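Local coordinates for protein aminotransferase (Neisseria meningitidis Z2491, PDB 3JTX) that probably transfers amino groups between amino acids and keto acids, using pyridoxal phosphate bound covalently to an active-site lysine, at residues K80-G85 / G217-G222; G182-L187 / P323-Y328; G118-I123 / G141-F146. All coordinates share one frame; numbering follows the deposited sequence. Where two conformers were deposited one is given.

Interactions 1 and 2 are neighbours, with centres about 14 Å apart, and touch by packing: P220 CB meets V184 CG2 at 3.8 Å and P220 CG meets A325 CB at 3.8 Å, both apolar pairs, while L221 CD2 lies against the backbone at L187 N, 3.6 Å away. Their segments alternate along the chain. Interaction 3 lies at the edge of the large sheet, its centre about 34 Å from that of interaction 1 and about 28 Å from that of interaction 2. The cofactor is an aldimine on K245; segment 323-328 probably leads toward that site, as in relatives.

Interaction 1: residues K80-G85 / G217-G222; sequences KRRYDG and GNKPLG. With GOL (glycerol), chain E.
R82 reaches from the end of its helix to P220 and K219, and its side chain changes neighbours along its length. CB lies beside glycerol O2. CG, anti to the backbone N (chi1 170°), lies over one face of the Y83 ring, near its rim; beyond it the chain bends at chi2. CD comes within 3.3 Å of glycerol O3. NE goes outside the two segments, into a salt bridge with E212. The guanidinium presents one face to K219, whose CB stands 3.6 Å from R82 NH1, while NH1 itself gives a 2.9 Å bond to water 2, which in turn donates a hydrogen bond to P220 O. NH2 donates directly to P220 O at 2.9 Å, meeting a lone pair in the carbonyl plane, though the oxygen is tilted 18° from the guanidinium plane; S211 O is a second acceptor for NH2. Water 3, bonded to the Y83 hydroxyl, also donates to P220 O. K219 slides past in the opposite direction, its NZ giving 2.7 Å to water 1, 3.1 Å to glycerol O3 and a weak bond to R82 O. The glycerol is probably from the crystallisation liquor. The contact thus joins the C-terminal end of helix 69-82 to the loop leading from strand 203-207 into helix 223-229, with G222 at the N-cap of that helix.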
ATOM      1  N   LYS A  80     -12.273 -22.347   6.822  1.00 15.37           N
ATOM      2  CA  LYS A  80     -12.859 -23.562   7.387  1.00 16.17           C
ATOM      3  C   LYS A  80     -13.792 -24.246   6.392  1.00 16.27           C
ATOM      4  O   LYS A  80     -13.788 -25.485   6.286  1.00 15.77           O
ATOM      5  CB  LYS A  80     -13.618 -23.265   8.683  1.00 16.57           C
ATOM      6  CG  LYS A  80     -13.940 -24.535   9.457  1.00 18.88           C
ATOM      7  CD  LYS A  80     -14.494 -24.268  10.858  1.00 20.83           C
ATOM      8  CE  LYS A  80     -14.807 -25.592  11.549  1.00 23.54           C
ATOM      9  NZ  LYS A  80     -15.626 -25.399  12.784  1.00 26.10           N
ATOM     10  N   ARG A  81     -14.594 -23.447   5.685  1.00 16.22           N
ATOM     11  CA  ARG A  81     -15.481 -23.977   4.646  1.00 16.97           C
ATOM     12  C   ARG A  81     -14.699 -24.547   3.475  1.00 16.77           C
ATOM     13  O   ARG A  81     -15.051 -25.587   2.929  1.00 16.53           O
ATOM     14  CB  ARG A  81     -16.422 -22.889   4.128  1.00 17.66           C
ATOM     15  CG  ARG A  81     -17.508 -22.469   5.126  1.00 20.33           C
ATOM     16  CD  ARG A  81     -18.669 -21.738   4.441  1.00 22.78           C
ATOM     17  NE  ARG A  81     -18.247 -20.674   3.531  1.00 26.25           N
ATOM     18  CZ  ARG A  81     -17.880 -19.450   3.910  1.00 27.48           C
ATOM     19  NH1 ARG A  81     -17.870 -19.118   5.199  1.00 29.98           N
ATOM     20  NH2 ARG A  81     -17.525 -18.552   2.998  1.00 26.95           N
ATOM     21  N   ARG A  82     -13.644 -23.848   3.078  1.00 16.04           N
ATOM     22  CA  ARG A  82     -12.952 -24.144   1.837  1.00 16.00           C
ATOM     23  C   ARG A  82     -11.979 -25.318   1.965  1.00 16.57           C
ATOM     24  O   ARG A  82     -11.811 -26.086   1.000  1.00 16.55           O
ATOM     25  CB  ARG A  82     -12.202 -22.885   1.350  1.00 15.78           C
ATOM     26  CG  ARG A  82     -11.241 -23.115   0.182  1.00 15.28           C
ATOM     27  CD  ARG A  82     -11.951 -23.595  -1.084  1.00 15.51           C
ATOM     28  NE  ARG A  82     -10.999 -23.730  -2.179  1.00 14.76           N
ATOM     29  CZ  ARG A  82     -10.161 -24.750  -2.334  1.00 16.10           C
ATOM     30  NH1 ARG A  82     -10.195 -25.783  -1.503  1.00 15.83           N
ATOM     31  NH2 ARG A  82      -9.311 -24.757  -3.356  1.00 15.91           N
ATOM     32  N   TYR A  83     -11.356 -25.448   3.141  1.00 16.84           N
ATOM     33  CA  TYR A  83     -10.332 -26.464   3.389  1.00 17.66           C
ATOM     34  C   TYR A  83     -10.779 -27.494   4.434  1.00 18.23           C
ATOM     35  O   TYR A  83     -10.024 -27.860   5.348  1.00 17.99           O
ATOM     36  CB  TYR A  83      -9.000 -25.784   3.753  1.00 17.68           C
ATOM     37  CG  TYR A  83      -8.519 -24.893   2.626  1.00 18.25           C
ATOM     38  CD1 TYR A  83      -8.036 -25.435   1.431  1.00 17.90           C
ATOM     39  CD2 TYR A  83      -8.604 -23.511   2.721  1.00 19.11           C
ATOM     40  CE1 TYR A  83      -7.612 -24.612   0.380  1.00 17.40           C
ATOM     41  CE2 TYR A  83      -8.190 -22.695   1.689  1.00 18.91           C
ATOM     42  CZ  TYR A  83      -7.695 -23.243   0.517  1.00 18.54           C
ATOM     43  OH  TYR A  83      -7.319 -22.392  -0.501  1.00 18.39           O
ATOM     44  N   ASP A  84     -12.031 -27.936   4.282  1.00 18.40           N
ATOM     45  CA  ASP A  84     -12.566 -29.092   4.977  1.00 18.95           C
ATOM     46  C   ASP A  84     -12.309 -29.067   6.482  1.00 18.40           C
ATOM     47  O   ASP A  84     -11.797 -30.029   7.043  1.00 18.31           O
ATOM     48  CB  ASP A  84     -11.995 -30.368   4.352  1.00 19.14           C
ATOM     49  CG  ASP A  84     -12.778 -31.608   4.747  1.00 21.76           C
ATOM     50  OD1 ASP A  84     -13.996 -31.489   5.015  1.00 23.94           O
ATOM     51  OD2 ASP A  84     -12.169 -32.694   4.810  1.00 22.61           O
ATOM     52  N   GLY A  85     -12.671 -27.955   7.119  1.00 17.86           N
ATOM     53  CA  GLY A  85     -12.573 -27.810   8.572  1.00 17.15           C
ATOM     54  C   GLY A  85     -11.311 -27.172   9.122  1.00 16.75           C
ATOM     55  O   GLY A  85     -11.167 -27.048  10.330  1.00 16.86           O
ATOM     56  N   GLY A 217     -15.371 -30.082  -9.645  1.00 25.88           N
ATOM     57  CA  GLY A 217     -15.322 -30.390  -8.210  1.00 25.58           C
ATOM     58  C   GLY A 217     -13.948 -30.704  -7.602  1.00 24.74           C
ATOM     59  O   GLY A 217     -13.858 -31.073  -6.417  1.00 24.91           O
ATOM     60  N   ASN A 218     -12.877 -30.548  -8.381  1.00 23.61           N
ATOM     61  CA  ASN A 218     -11.531 -30.901  -7.927  0.50 22.90           C
ATOM     62  C   ASN A 218     -10.821 -29.677  -7.358  1.00 22.49           C
ATOM     63  O   ASN A 218     -10.053 -29.006  -8.062  1.00 21.96           O
ATOM     64  CB  ASN A 218     -10.717 -31.509  -9.073  0.50 22.96           C
ATOM     65  CG  ASN A 218     -11.247 -32.859  -9.515  0.50 22.06           C
ATOM     66  OD1 ASN A 218     -11.701 -33.654  -8.701  0.50 19.98           O
ATOM     67  ND2 ASN A 218     -11.177 -33.125 -10.809  0.50 21.37           N
ATOM     68  N   LYS A 219     -11.086 -29.401  -6.079  1.00 21.68           N
ATOM     69  CA  LYS A 219     -10.598 -28.210  -5.390  1.00 21.21           C
ATOM     70  C   LYS A 219      -9.092 -28.292  -5.147  1.00 20.19           C
ATOM     71  O   LYS A 219      -8.615 -29.301  -4.640  1.00 20.16           O
ATOM     72  CB  LYS A 219     -11.330 -28.035  -4.050  1.00 21.77           C
ATOM     73  CG  LYS A 219     -12.835 -28.035  -4.156  1.00 22.66           C
ATOM     74  CD  LYS A 219     -13.535 -27.411  -2.968  1.00 24.95           C
ATOM     75  CE  LYS A 219     -13.231 -28.100  -1.666  1.00 26.68           C
ATOM     76  NZ  LYS A 219     -14.281 -27.803  -0.635  1.00 27.35           N
ATOM     77  N   PRO A 220      -8.332 -27.244  -5.526  1.00 18.91           N
ATOM     78  CA  PRO A 220      -6.894 -27.301  -5.272  1.00 17.86           C
ATOM     79  C   PRO A 220      -6.539 -27.353  -3.787  1.00 17.11           C
ATOM     80  O   PRO A 220      -7.089 -26.601  -2.972  1.00 15.98           O
ATOM     81  CB  PRO A 220      -6.367 -25.987  -5.866  1.00 18.20           C
ATOM     82  CG  PRO A 220      -7.384 -25.589  -6.896  1.00 18.84           C
ATOM     83  CD  PRO A 220      -8.699 -26.173  -6.474  1.00 18.51           C
ATOM     84  N   LEU A 221      -5.610 -28.242  -3.470  1.00 16.19           N
ATOM     85  CA  LEU A 221      -4.959 -28.288  -2.179  1.00 15.86           C
ATOM     86  C   LEU A 221      -4.245 -26.956  -1.917  1.00 15.66           C
ATOM     87  O   LEU A 221      -3.615 -26.379  -2.823  1.00 14.81           O
ATOM     88  CB  LEU A 221      -3.947 -29.444  -2.182  1.00 16.06           C
ATOM     89  CG  LEU A 221      -3.043 -29.716  -0.970  1.00 16.68           C
ATOM     90  CD1 LEU A 221      -3.845 -30.112   0.287  1.00 15.13           C
ATOM     91  CD2 LEU A 221      -2.020 -30.826  -1.329  1.00 15.73           C
ATOM     92  N   GLY A 222      -4.365 -26.461  -0.687  1.00 15.44           N
ATOM     93  CA  GLY A 222      -3.668 -25.253  -0.257  1.00 15.44           C
ATOM     94  C   GLY A 222      -2.553 -25.594   0.732  1.00 15.13           C
ATOM     95  O   GLY A 222      -2.510 -26.696   1.296  1.00 14.47           O
TER
HETATM   96  C1  GOL E 397     -17.956 -23.379   0.594  1.00 46.13           C
HETATM   97  O1  GOL E 397     -18.212 -22.131   1.200  1.00 46.51           O
HETATM   98  C2  GOL E 397     -16.715 -23.320  -0.280  1.00 45.69           C
HETATM   99  O2  GOL E 397     -15.750 -22.456   0.295  1.00 47.04           O
HETATM  100  C3  GOL E 397     -16.179 -24.728  -0.449  1.00 45.17           C
HETATM  101  O3  GOL E 397     -15.017 -24.804  -1.236  1.00 43.07           O
HETATM  102  O   HOH W   1     -13.821 -28.095   1.996  1.00 21.56           O
HETATM  103  O   HOH W   2      -8.952 -28.365  -1.102  1.00 15.46           O
HETATM  104  O   HOH W   3      -6.030 -23.713  -2.399  1.00 31.34           O

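Interaction 2: residues G182-L187 / P323-Y328; sequences GSVLDL and PDASFY
D324 reaches across to V184 and takes its backbone N-H on OD2 at 2.9 Å. The bond is almost straight, 176° at the hydrogen, and uses the anti lone pair of the oxygen, the one turned away from OD1. Beside this bond V184 CG2 packs on D324 CB (3.6 Å) and on A325 CB (3.9 Å). A weak backbone bond runs the other way, from A325 N to G182 O, so the two segments grip each other by one side chain and one main chain link. G182, bare of a side chain, sets its CA 3.7 Å from S326 OG and close to P323 CB.

D324 CG, beside its own backbone N (chi1 -67°), carries OD2 across to V184 N. In the next shell, OD2 also receives water 4 and, at longer range, water 5. Water 4 bridges to S183 OG, which is bonded to S153 O as well; water 5 donates to V184 O. Further along the second segment, S326 OG donates to A325 O at 2.7 Å and accepts from Y328 N at 3.1 Å, an ST turn that leads the chain into strand 328-332.

Further out, Y328 OH bonds Y210, and its side chain touches N179 and R374. G182 ends an Asn-Pro-Ser-Gly sequence, as found in class I aminotransferases; by analogy with relatives, N179 and Y210 probably face the cofactor and R374 the substrate carboxylate. A contact joining the loop after strand 169-175 to the loop before strand 328-332, probably near the cofactor pocket, is consistent with fold type I.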
ATOM      1  N   GLY A 182      -0.751 -23.716 -14.485  1.00 16.93           N
ATOM      2  CA  GLY A 182      -1.985 -24.224 -13.897  1.00 16.68           C
ATOM      3  C   GLY A 182      -1.772 -25.327 -12.862  1.00 17.26           C
ATOM      4  O   GLY A 182      -2.728 -25.824 -12.266  1.00 17.34           O
ATOM      5  N   SER A 183      -0.517 -25.709 -12.645  1.00 17.02           N
ATOM      6  CA  SER A 183      -0.200 -26.835 -11.790  1.00 17.07           C
ATOM      7  C   SER A 183      -0.527 -26.532 -10.340  1.00 16.36           C
ATOM      8  O   SER A 183      -0.227 -25.435  -9.839  1.00 15.85           O
ATOM      9  CB  SER A 183       1.287 -27.181 -11.877  1.00 17.15           C
ATOM     10  OG  SER A 183       1.589 -28.258 -10.973  1.00 21.25           O
ATOM     11  N   VAL A 184      -1.118 -27.512  -9.667  1.00 15.63           N
ATOM     12  CA  VAL A 184      -1.380 -27.416  -8.230  1.00 14.79           C
ATOM     13  C   VAL A 184      -0.375 -28.323  -7.512  1.00 14.60           C
ATOM     14  O   VAL A 184      -0.344 -29.541  -7.744  1.00 13.72           O
ATOM     15  CB  VAL A 184      -2.839 -27.813  -7.913  1.00 15.27           C
ATOM     16  CG1 VAL A 184      -3.086 -27.926  -6.406  1.00 14.94           C
ATOM     17  CG2 VAL A 184      -3.811 -26.783  -8.544  1.00 14.30           C
ATOM     18  N   LEU A 185       0.462 -27.737  -6.660  1.00 13.73           N
ATOM     19  CA  LEU A 185       1.443 -28.519  -5.919  1.00 13.61           C
ATOM     20  C   LEU A 185       0.687 -29.543  -5.059  1.00 14.87           C
ATOM     21  O   LEU A 185      -0.281 -29.201  -4.369  1.00 14.81           O
ATOM     22  CB  LEU A 185       2.320 -27.616  -5.048  1.00 13.56           C
ATOM     23  CG  LEU A 185       3.574 -28.273  -4.471  1.00 13.11           C
ATOM     24  CD1 LEU A 185       4.521 -28.730  -5.591  1.00 13.32           C
ATOM     25  CD2 LEU A 185       4.273 -27.359  -3.487  1.00 11.20           C
ATOM     26  N   ASP A 186       1.108 -30.798  -5.119  1.00 15.00           N
ATOM     27  CA  ASP A 186       0.341 -31.846  -4.477  1.00 15.76           C
ATOM     28  C   ASP A 186       0.948 -32.250  -3.130  1.00 14.90           C
ATOM     29  O   ASP A 186       1.881 -31.613  -2.662  1.00 13.99           O
ATOM     30  CB  ASP A 186       0.161 -33.014  -5.437  1.00 17.03           C
ATOM     31  CG  ASP A 186       1.468 -33.650  -5.870  1.00 20.66           C
ATOM     32  OD1 ASP A 186       2.560 -33.295  -5.362  1.00 25.64           O
ATOM     33  OD2 ASP A 186       1.397 -34.513  -6.770  1.00 27.09           O
ATOM     34  N   LEU A 187       0.414 -33.283  -2.489  1.00 13.97           N
ATOM     35  CA  LEU A 187       0.956 -33.672  -1.190  1.00 13.94           C
ATOM     36  C   LEU A 187       2.439 -34.069  -1.240  1.00 13.80           C
ATOM     37  O   LEU A 187       3.190 -33.735  -0.328  1.00 13.39           O
ATOM     38  CB  LEU A 187       0.125 -34.780  -0.546  1.00 13.90           C
ATOM     39  CG  LEU A 187      -1.193 -34.334   0.085  1.00 13.26           C
ATOM     40  CD1 LEU A 187      -1.997 -35.578   0.462  1.00 13.78           C
ATOM     41  CD2 LEU A 187      -0.992 -33.393   1.323  1.00 14.59           C
ATOM     42  N   PRO A 323      -5.787 -28.070 -17.484  1.00 18.47           N
ATOM     43  CA  PRO A 323      -4.843 -27.841 -16.382  1.00 18.05           C
ATOM     44  C   PRO A 323      -5.434 -28.246 -15.027  1.00 17.58           C
ATOM     45  O   PRO A 323      -6.643 -28.543 -14.944  1.00 16.56           O
ATOM     46  CB  PRO A 323      -4.607 -26.339 -16.445  1.00 18.55           C
ATOM     47  CG  PRO A 323      -5.876 -25.790 -16.992  1.00 19.12           C
ATOM     48  CD  PRO A 323      -6.408 -26.821 -17.954  1.00 18.29           C
ATOM     49  N   ASP A 324      -4.608 -28.271 -13.978  1.00 17.54           N
ATOM     50  CA  ASP A 324      -5.102 -28.642 -12.637  1.00 17.56           C
ATOM     51  C   ASP A 324      -6.118 -27.594 -12.178  1.00 17.51           C
ATOM     52  O   ASP A 324      -7.133 -27.919 -11.547  1.00 17.13           O
ATOM     53  CB  ASP A 324      -3.974 -28.726 -11.588  1.00 17.30           C
ATOM     54  CG  ASP A 324      -2.979 -29.873 -11.829  1.00 18.73           C
ATOM     55  OD1 ASP A 324      -3.259 -30.795 -12.617  1.00 18.35           O
ATOM     56  OD2 ASP A 324      -1.898 -29.855 -11.195  1.00 18.16           O
ATOM     57  N   ALA A 325      -5.806 -26.336 -12.459  1.00 17.24           N
ATOM     58  CA  ALA A 325      -6.642 -25.194 -12.075  1.00 17.66           C
ATOM     59  C   ALA A 325      -6.152 -23.929 -12.796  1.00 17.88           C
ATOM     60  O   ALA A 325      -5.275 -24.008 -13.650  1.00 18.78           O
ATOM     61  CB  ALA A 325      -6.632 -25.006 -10.538  1.00 16.78           C
ATOM     62  N   SER A 326      -6.697 -22.771 -12.426  1.00 18.07           N
ATOM     63  CA  SER A 326      -6.427 -21.469 -13.070  1.00 17.72           C
ATOM     64  C   SER A 326      -7.178 -21.342 -14.396  1.00 17.29           C
ATOM     65  O   SER A 326      -7.807 -22.300 -14.848  1.00 17.00           O
ATOM     66  CB  SER A 326      -4.939 -21.187 -13.288  1.00 17.73           C
ATOM     67  OG  SER A 326      -4.501 -21.618 -14.574  1.00 20.79           O
ATOM     68  N   PHE A 327      -7.137 -20.132 -14.962  1.00 16.43           N
ATOM     69  CA  PHE A 327      -7.729 -19.855 -16.270  1.00 16.62           C
ATOM     70  C   PHE A 327      -6.717 -19.812 -17.419  1.00 16.48           C
ATOM     71  O   PHE A 327      -7.015 -19.276 -18.498  1.00 18.01           O
ATOM     72  CB  PHE A 327      -8.675 -18.617 -16.243  1.00 15.82           C
ATOM     73  CG  PHE A 327      -8.073 -17.330 -15.711  1.00 16.18           C
ATOM     74  CD1 PHE A 327      -6.935 -16.761 -16.271  1.00 15.19           C
ATOM     75  CD2 PHE A 327      -8.724 -16.628 -14.694  1.00 17.01           C
ATOM     76  CE1 PHE A 327      -6.442 -15.550 -15.808  1.00 16.33           C
ATOM     77  CE2 PHE A 327      -8.226 -15.424 -14.218  1.00 16.79           C
ATOM     78  CZ  PHE A 327      -7.085 -14.881 -14.780  1.00 17.22           C
ATOM     79  N   TYR A 328      -5.552 -20.425 -17.223  1.00 16.08           N
ATOM     80  CA  TYR A 328      -4.527 -20.491 -18.270  1.00 15.82           C
ATOM     81  C   TYR A 328      -4.449 -21.858 -18.913  1.00 15.64           C
ATOM     82  O   TYR A 328      -4.675 -22.885 -18.248  1.00 16.20           O
ATOM     83  CB  TYR A 328      -3.147 -20.146 -17.706  1.00 15.61           C
ATOM     84  CG  TYR A 328      -3.107 -18.790 -17.082  1.00 15.93           C
ATOM     85  CD1 TYR A 328      -3.187 -17.632 -17.867  1.00 15.96           C
ATOM     86  CD2 TYR A 328      -2.993 -18.651 -15.713  1.00 16.79           C
ATOM     87  CE1 TYR A 328      -3.152 -16.366 -17.279  1.00 16.12           C
ATOM     88  CE2 TYR A 328      -2.960 -17.396 -15.116  1.00 15.64           C
ATOM     89  CZ  TYR A 328      -3.030 -16.261 -15.892  1.00 15.96           C
ATOM     90  OH  TYR A 328      -3.029 -15.024 -15.259  1.00 15.78           O
TER
HETATM   91  O   HOH W   4       0.802 -30.893 -11.827  1.00 37.39           O
HETATM   92  O   HOH W   5      -2.281 -31.619  -8.474  1.00 38.23           O

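Interaction 3: residues G118-I123 / G141-F146; sequences GIKPAI and GGEIHF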
ATOM      1  N   GLY A 118      27.842  -9.788   5.836  1.00 40.56           N
ATOM      2  CA  GLY A 118      28.291  -9.585   4.465  1.00 40.42           C
ATOM      3  C   GLY A 118      27.754 -10.628   3.496  1.00 40.03           C
ATOM      4  O   GLY A 118      28.062 -10.582   2.297  1.00 40.71           O
ATOM      5  N   ILE A 119      26.942 -11.560   4.001  1.00 39.09           N
ATOM      6  CA  ILE A 119      26.472 -12.697   3.195  1.00 37.95           C
ATOM      7  C   ILE A 119      25.134 -12.367   2.509  1.00 36.03           C
ATOM      8  O   ILE A 119      24.153 -12.011   3.179  1.00 36.93           O
ATOM      9  CB  ILE A 119      26.383 -13.994   4.062  1.00 38.33           C
ATOM     10  CG1 ILE A 119      26.204 -15.231   3.169  1.00 39.19           C
ATOM     11  CG2 ILE A 119      25.277 -13.880   5.125  1.00 38.70           C
ATOM     12  CD1 ILE A 119      27.430 -15.541   2.278  1.00 39.81           C
ATOM     13  N   LYS A 120      25.091 -12.464   1.180  1.00 33.08           N
ATOM     14  CA  LYS A 120      23.891 -12.043   0.434  1.00 31.05           C
ATOM     15  C   LYS A 120      22.758 -13.072   0.561  1.00 28.25           C
ATOM     16  O   LYS A 120      22.927 -14.234   0.180  1.00 27.44           O
ATOM     17  CB  LYS A 120      24.218 -11.793  -1.036  1.00 31.19           C
ATOM     18  CG  LYS A 120      23.198 -10.907  -1.731  1.00 31.94           C
ATOM     19  CD  LYS A 120      23.769 -10.335  -3.019  1.00 33.47           C
ATOM     20  CE  LYS A 120      22.776  -9.451  -3.733  1.00 34.23           C
ATOM     21  NZ  LYS A 120      23.413  -8.783  -4.916  1.00 35.66           N
ATOM     22  N   PRO A 121      21.606 -12.651   1.102  1.00 25.14           N
ATOM     23  CA  PRO A 121      20.522 -13.608   1.299  1.00 23.59           C
ATOM     24  C   PRO A 121      19.861 -13.997  -0.015  1.00 21.70           C
ATOM     25  O   PRO A 121      19.792 -13.183  -0.939  1.00 21.15           O
ATOM     26  CB  PRO A 121      19.553 -12.851   2.209  1.00 23.60           C
ATOM     27  CG  PRO A 121      19.759 -11.416   1.851  1.00 24.66           C
ATOM     28  CD  PRO A 121      21.199 -11.278   1.458  1.00 25.23           C
ATOM     29  N   ALA A 122      19.375 -15.236  -0.078  1.00 19.90           N
ATOM     30  CA  ALA A 122      18.751 -15.785  -1.261  1.00 18.83           C
ATOM     31  C   ALA A 122      17.245 -16.006  -1.066  1.00 18.14           C
ATOM     32  O   ALA A 122      16.764 -16.293   0.044  1.00 17.41           O
ATOM     33  CB  ALA A 122      19.423 -17.102  -1.643  1.00 18.78           C
ATOM     34  N   ILE A 123      16.509 -15.869  -2.154  1.00 17.05           N
ATOM     35  CA  ILE A 123      15.112 -16.318  -2.221  1.00 17.30           C
ATOM     36  C   ILE A 123      14.989 -17.244  -3.413  1.00 17.87           C
ATOM     37  O   ILE A 123      15.640 -17.019  -4.451  1.00 17.75           O
ATOM     38  CB  ILE A 123      14.147 -15.122  -2.335  1.00 17.59           C
ATOM     39  CG1 ILE A 123      14.081 -14.410  -0.974  1.00 18.01           C
ATOM     40  CG2 ILE A 123      12.768 -15.559  -2.813  1.00 16.77           C
ATOM     41  CD1 ILE A 123      13.166 -13.212  -0.940  1.00 18.44           C
ATOM     42  N   GLY A 141      17.351  -6.302  -1.940  1.00 22.31           N
ATOM     43  CA  GLY A 141      18.777  -6.610  -1.782  1.00 22.76           C
ATOM     44  C   GLY A 141      19.093  -8.096  -1.714  1.00 22.63           C
ATOM     45  O   GLY A 141      20.196  -8.476  -1.335  1.00 23.28           O
ATOM     46  N   GLY A 142      18.135  -8.937  -2.094  1.00 22.43           N
ATOM     47  CA  GLY A 142      18.339 -10.379  -2.102  1.00 22.09           C
ATOM     48  C   GLY A 142      18.762 -10.865  -3.467  1.00 22.21           C
ATOM     49  O   GLY A 142      18.696 -10.136  -4.454  1.00 22.57           O
ATOM     50  N   GLU A 143      19.192 -12.119  -3.510  1.00 22.07           N
ATOM     51  CA  GLU A 143      19.600 -12.788  -4.723  1.00 22.19           C
ATOM     52  C   GLU A 143      18.469 -13.746  -5.094  1.00 22.09           C
ATOM     53  O   GLU A 143      18.032 -14.540  -4.246  1.00 22.07           O
ATOM     54  CB  GLU A 143      20.870 -13.561  -4.393  1.00 22.59           C
ATOM     55  CG  GLU A 143      21.728 -13.932  -5.520  1.00 25.01           C
ATOM     56  CD  GLU A 143      23.023 -14.548  -5.026  1.00 26.72           C
ATOM     57  OE1 GLU A 143      22.982 -15.676  -4.493  1.00 28.57           O
ATOM     58  OE2 GLU A 143      24.071 -13.887  -5.150  1.00 28.38           O
ATOM     59  N   ILE A 144      17.967 -13.675  -6.329  1.00 21.13           N
ATOM     60  CA  ILE A 144      16.886 -14.577  -6.743  1.00 20.88           C
ATOM     61  C   ILE A 144      17.444 -15.827  -7.426  1.00 21.22           C
ATOM     62  O   ILE A 144      18.337 -15.739  -8.276  1.00 20.79           O
ATOM     63  CB  ILE A 144      15.810 -13.884  -7.620  1.00 21.43           C
ATOM     64  CG1 ILE A 144      14.643 -14.860  -7.860  1.00 22.39           C
ATOM     65  CG2 ILE A 144      16.412 -13.369  -8.948  1.00 21.41           C
ATOM     66  CD1 ILE A 144      13.290 -14.221  -8.010  1.00 26.41           C
ATOM     67  N   HIS A 145      16.935 -16.988  -7.011  1.00 20.12           N
ATOM     68  CA  HIS A 145      17.341 -18.262  -7.551  1.00 20.01           C
ATOM     69  C   HIS A 145      16.106 -19.015  -8.012  1.00 19.96           C
ATOM     70  O   HIS A 145      15.027 -18.834  -7.456  1.00 19.40           O
ATOM     71  CB  HIS A 145      18.139 -19.048  -6.515  1.00 20.42           C
ATOM     72  CG  HIS A 145      19.480 -18.449  -6.224  1.00 20.65           C
ATOM     73  ND1 HIS A 145      20.641 -18.910  -6.805  1.00 21.58           N
ATOM     74  CD2 HIS A 145      19.841 -17.407  -5.441  1.00 20.60           C
ATOM     75  CE1 HIS A 145      21.663 -18.191  -6.376  1.00 21.54           C
ATOM     76  NE2 HIS A 145      21.205 -17.272  -5.548  1.00 22.83           N
ATOM     77  N   PHE A 146      16.260 -19.829  -9.051  1.00 19.99           N
ATOM     78  CA  PHE A 146      15.123 -20.391  -9.775  1.00 20.68           C
ATOM     79  C   PHE A 146      15.076 -21.913  -9.740  1.00 20.87           C
ATOM     80  O   PHE A 146      16.058 -22.577 -10.056  1.00 22.01           O
ATOM     81  CB  PHE A 146      15.131 -19.866 -11.222  1.00 20.59           C
ATOM     82  CG  PHE A 146      14.861 -18.387 -11.319  1.00 20.56           C
ATOM     83  CD1 PHE A 146      13.583 -17.888 -11.107  1.00 19.89           C
ATOM     84  CD2 PHE A 146      15.878 -17.496 -11.619  1.00 20.14           C
ATOM     85  CE1 PHE A 146      13.330 -16.526 -11.178  1.00 21.31           C
ATOM     86  CE2 PHE A 146      15.635 -16.138 -11.689  1.00 21.00           C
ATOM     87  CZ  PHE A 146      14.356 -15.646 -11.487  1.00 20.79           C
TER
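G141 opens the second segment with its carbonyl oxygen 3.7 Å from K120 CE, the lysine chain lying extended across this end of the strand pair. Its positive phi, with two bonds back into the last turn, closes helix 131-139 in a Schellman motif. G142 follows and brings its CA against P121 O. At E143 the strand begins: its N-H goes to P121 O at 2.8 Å, and its own O takes I123 N at 2.9 Å as well as a CA-H contact from A122. The two N-H bonds belong to the ladder of a parallel pair, A122 level with E143 and I123 with I144, in the beta-alpha-beta unit of strand 122-127, helix 131-139 and strand 143-148. Strand 143-148 is the outermost one on this side of the seven-stranded sheet of the fold-type I large domain.

E143 sets CG anti to its backbone N (chi1 -159°) and runs on extended, crossing K120 at about a right angle; the charged ends, K120 NZ and E143 OE2, stay 5.2 Å apart. OE1 has other partners: R168 by a salt bridge and H145 NE2 at 2.6 Å. OE1 lies in the plane of the H145 ring, while NE2 meets OE1 on its anti side, 31° out of the carboxylate plane. I144 points to the opposite face of the sheet with I123, where both pack on T137 of helix 131-139. H145 then gives its N-H to I123 O at 2.9 Å, and its ring, held by E143, brings CD2 to 3.8 Å from A122 CB; ND1 bonds a glycerol. F146 turns its ring to F129.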